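PDB 3IC8: GST N-terminal domain-containing protein from Pseudomonas syringae pv. tomato, which is of unknown function but resembles glutathione S-transferases and probably binds glutathione. Local coordinates for residues A[104-109]-A[186-191]. Numbering follows the deposited sequence.
Sequences LHAVSL and AHTLWF
A106 and T188 mark the point where two helices of this GST-like chain come together, and they illustrate how a small residue lets helical backbones approach closely: their CA atoms lie 5.7 Å apart. The methyl of A106 points at the facing helix and touches its backbone, with CB 3.4 Å from the carbonyl O of T188 and 3.8 Å from T188 CB. The hydroxyl of T188 is engaged within its own helix: with chi1 at 84°, OG1 sits between the backbone N and the carbonyl carbon and hydrogen-bonds to V185 O.

The second interaction is a CH-pi contact. V107 CG1 stands over the face of the F191 ring, 4.0 Å from its centroid and only 7° off the ring normal, so the methyl is almost centred on the ring. The two side chains run side by side in the same direction. F191 also meets F14, ring edge-to-face, and touches F111.

No hydrogen bond crosses this buried interface; the two segments meet through van der Waals and CH-pi contact. M116 of the second subunit packs on V107, so the contact lies beside a subunit interface. The arrangement joins helix 88-110 to helix 180-193 within the helical domain that follows the thioredoxin-like domain in the GST fold, while F14 links it to that thioredoxin-like N-terminal domain.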
loop_
_atom_site.group_PDB
_atom_site.type_symbol
_atom_site.label_atom_id
_atom_site.label_comp_id
_atom_site.label_asym_id
_atom_site.label_seq_id
_atom_site.Cartn_x
_atom_site.Cartn_y
_atom_site.Cartn_z
ATOM N N LEU A 104 -24.204 -3.907 16.540
ATOM C CA LEU A 104 -24.570 -4.859 17.525
ATOM C C LEU A 104 -24.110 -6.248 17.197
ATOM O O LEU A 104 -23.611 -6.926 18.032
ATOM C CB LEU A 104 -26.064 -4.844 17.699
ATOM C CG LEU A 104 -26.633 -5.796 18.715
ATOM C CD1 LEU A 104 -25.863 -5.699 19.983
ATOM C CD2 LEU A 104 -28.005 -5.407 18.962
ATOM N N HIS A 105 -24.260 -6.660 15.965
ATOM C CA HIS A 105 -23.758 -7.935 15.547
ATOM C C HIS A 105 -22.261 -8.008 15.660
ATOM O O HIS A 105 -21.732 -8.973 16.103
ATOM C CB HIS A 105 -24.128 -8.175 14.104
ATOM C CG HIS A 105 -25.576 -8.409 13.891
ATOM N ND1 HIS A 105 -26.090 -9.635 13.573
ATOM C CD2 HIS A 105 -26.625 -7.576 13.976
ATOM C CE1 HIS A 105 -27.394 -9.551 13.473
ATOM N NE2 HIS A 105 -27.743 -8.311 13.714
ATOM N N ALA A 106 -21.569 -6.980 15.237
ATOM C CA ALA A 106 -20.129 -7.027 15.243
ATOM C C ALA A 106 -19.531 -7.179 16.628
ATOM O O ALA A 106 -18.625 -7.918 16.812
ATOM C CB ALA A 106 -19.572 -5.836 14.546
ATOM N N VAL A 107 -20.051 -6.450 17.586
ATOM C CA VAL A 107 -19.647 -6.571 18.971
ATOM C C VAL A 107 -19.992 -7.866 19.685
ATOM O O VAL A 107 -19.291 -8.267 20.563
ATOM C CB VAL A 107 -19.942 -5.328 19.790
ATOM C CG1 VAL A 107 -19.288 -4.179 19.174
ATOM C CG2 VAL A 107 -21.370 -5.087 19.895
ATOM N N SER A 108 -21.109 -8.466 19.338
ATOM C CA SER A 108 -21.462 -9.752 19.876
ATOM C C SER A 108 -20.493 -10.811 19.451
ATOM O O SER A 108 -20.153 -11.669 20.213
ATOM C CB SER A 108 -22.854 -10.184 19.433
ATOM O OG SER A 108 -23.844 -9.349 19.930
ATOM N N LEU A 109 -20.098 -10.765 18.204
ATOM C CA LEU A 109 -19.198 -11.725 17.678
ATOM C C LEU A 109 -17.841 -11.685 18.296
ATOM O O LEU A 109 -17.278 -12.694 18.575
ATOM C CB LEU A 109 -19.033 -11.481 16.201
ATOM C CG LEU A 109 -20.110 -11.963 15.268
ATOM C CD1 LEU A 109 -19.798 -11.580 13.881
ATOM C CD2 LEU A 109 -20.238 -13.406 15.373
ATOM N N ALA A 186 -17.707 0.892 8.420
ATOM C CA ALA A 186 -16.331 0.546 8.672
ATOM C C ALA A 186 -16.033 0.361 10.138
ATOM O O ALA A 186 -15.283 -0.470 10.491
ATOM C CB ALA A 186 -15.428 1.544 8.081
ATOM N N HIS A 187 -16.661 1.138 10.984
ATOM C CA HIS A 187 -16.410 1.044 12.388
ATOM C C HIS A 187 -16.762 -0.323 12.893
ATOM O O HIS A 187 -16.038 -0.868 13.671
ATOM C CB HIS A 187 -17.238 2.075 13.127
ATOM C CG HIS A 187 -16.942 2.177 14.579
ATOM N ND1 HIS A 187 -15.695 1.960 15.099
ATOM C CD2 HIS A 187 -17.729 2.500 15.621
ATOM C CE1 HIS A 187 -15.727 2.143 16.399
ATOM N NE2 HIS A 187 -16.951 2.471 16.741
ATOM N N THR A 188 -17.866 -0.893 12.444
ATOM C CA THR A 188 -18.254 -2.212 12.911
ATOM C C THR A 188 -17.247 -3.280 12.549
ATOM O O THR A 188 -16.940 -4.119 13.324
ATOM C CB THR A 188 -19.712 -2.638 12.472
ATOM O OG1 THR A 188 -19.722 -3.200 11.167
ATOM C CG2 THR A 188 -20.636 -1.516 12.504
ATOM N N LEU A 189 -16.734 -3.216 11.343
ATOM C CA LEU A 189 -15.758 -4.154 10.842
ATOM C C LEU A 189 -14.422 -4.085 11.545
ATOM O O LEU A 189 -13.696 -5.022 11.589
ATOM C CB LEU A 189 -15.580 -3.965 9.365
ATOM C CG LEU A 189 -16.880 -4.101 8.631
ATOM C CD1 LEU A 189 -16.617 -4.180 7.212
ATOM C CD2 LEU A 189 -17.618 -5.294 9.074
ATOM N N TRP A 190 -14.118 -2.924 12.066
ATOM C CA TRP A 190 -12.892 -2.656 12.745
ATOM C C TRP A 190 -12.795 -3.534 13.981
ATOM O O TRP A 190 -11.745 -3.994 14.330
ATOM C CB TRP A 190 -12.825 -1.173 13.058
ATOM C CG TRP A 190 -11.770 -0.751 13.942
ATOM C CD1 TRP A 190 -11.911 -0.243 15.154
ATOM C CD2 TRP A 190 -10.388 -0.762 13.667
ATOM N NE1 TRP A 190 -10.715 0.057 15.685
ATOM C CE2 TRP A 190 -9.751 -0.256 14.781
ATOM C CE3 TRP A 190 -9.625 -1.170 12.583
ATOM C CZ2 TRP A 190 -8.400 -0.149 14.860
ATOM C CZ3 TRP A 190 -8.286 -1.055 12.659
ATOM C CH2 TRP A 190 -7.680 -0.551 13.788
ATOM N N PHE A 191 -13.920 -3.775 14.627
ATOM C CA PHE A 191 -13.951 -4.666 15.761
ATOM C C PHE A 191 -13.560 -6.080 15.365
ATOM O O PHE A 191 -12.816 -6.711 16.050
ATOM C CB PHE A 191 -15.334 -4.669 16.418
ATOM C CG PHE A 191 -15.623 -3.466 17.242
ATOM C CD1 PHE A 191 -15.319 -3.433 18.568
ATOM C CD2 PHE A 191 -16.209 -2.371 16.696
ATOM C CE1 PHE A 191 -15.591 -2.334 19.311
ATOM C CE2 PHE A 191 -16.461 -1.278 17.429
ATOM C CZ PHE A 191 -16.156 -1.256 18.736
#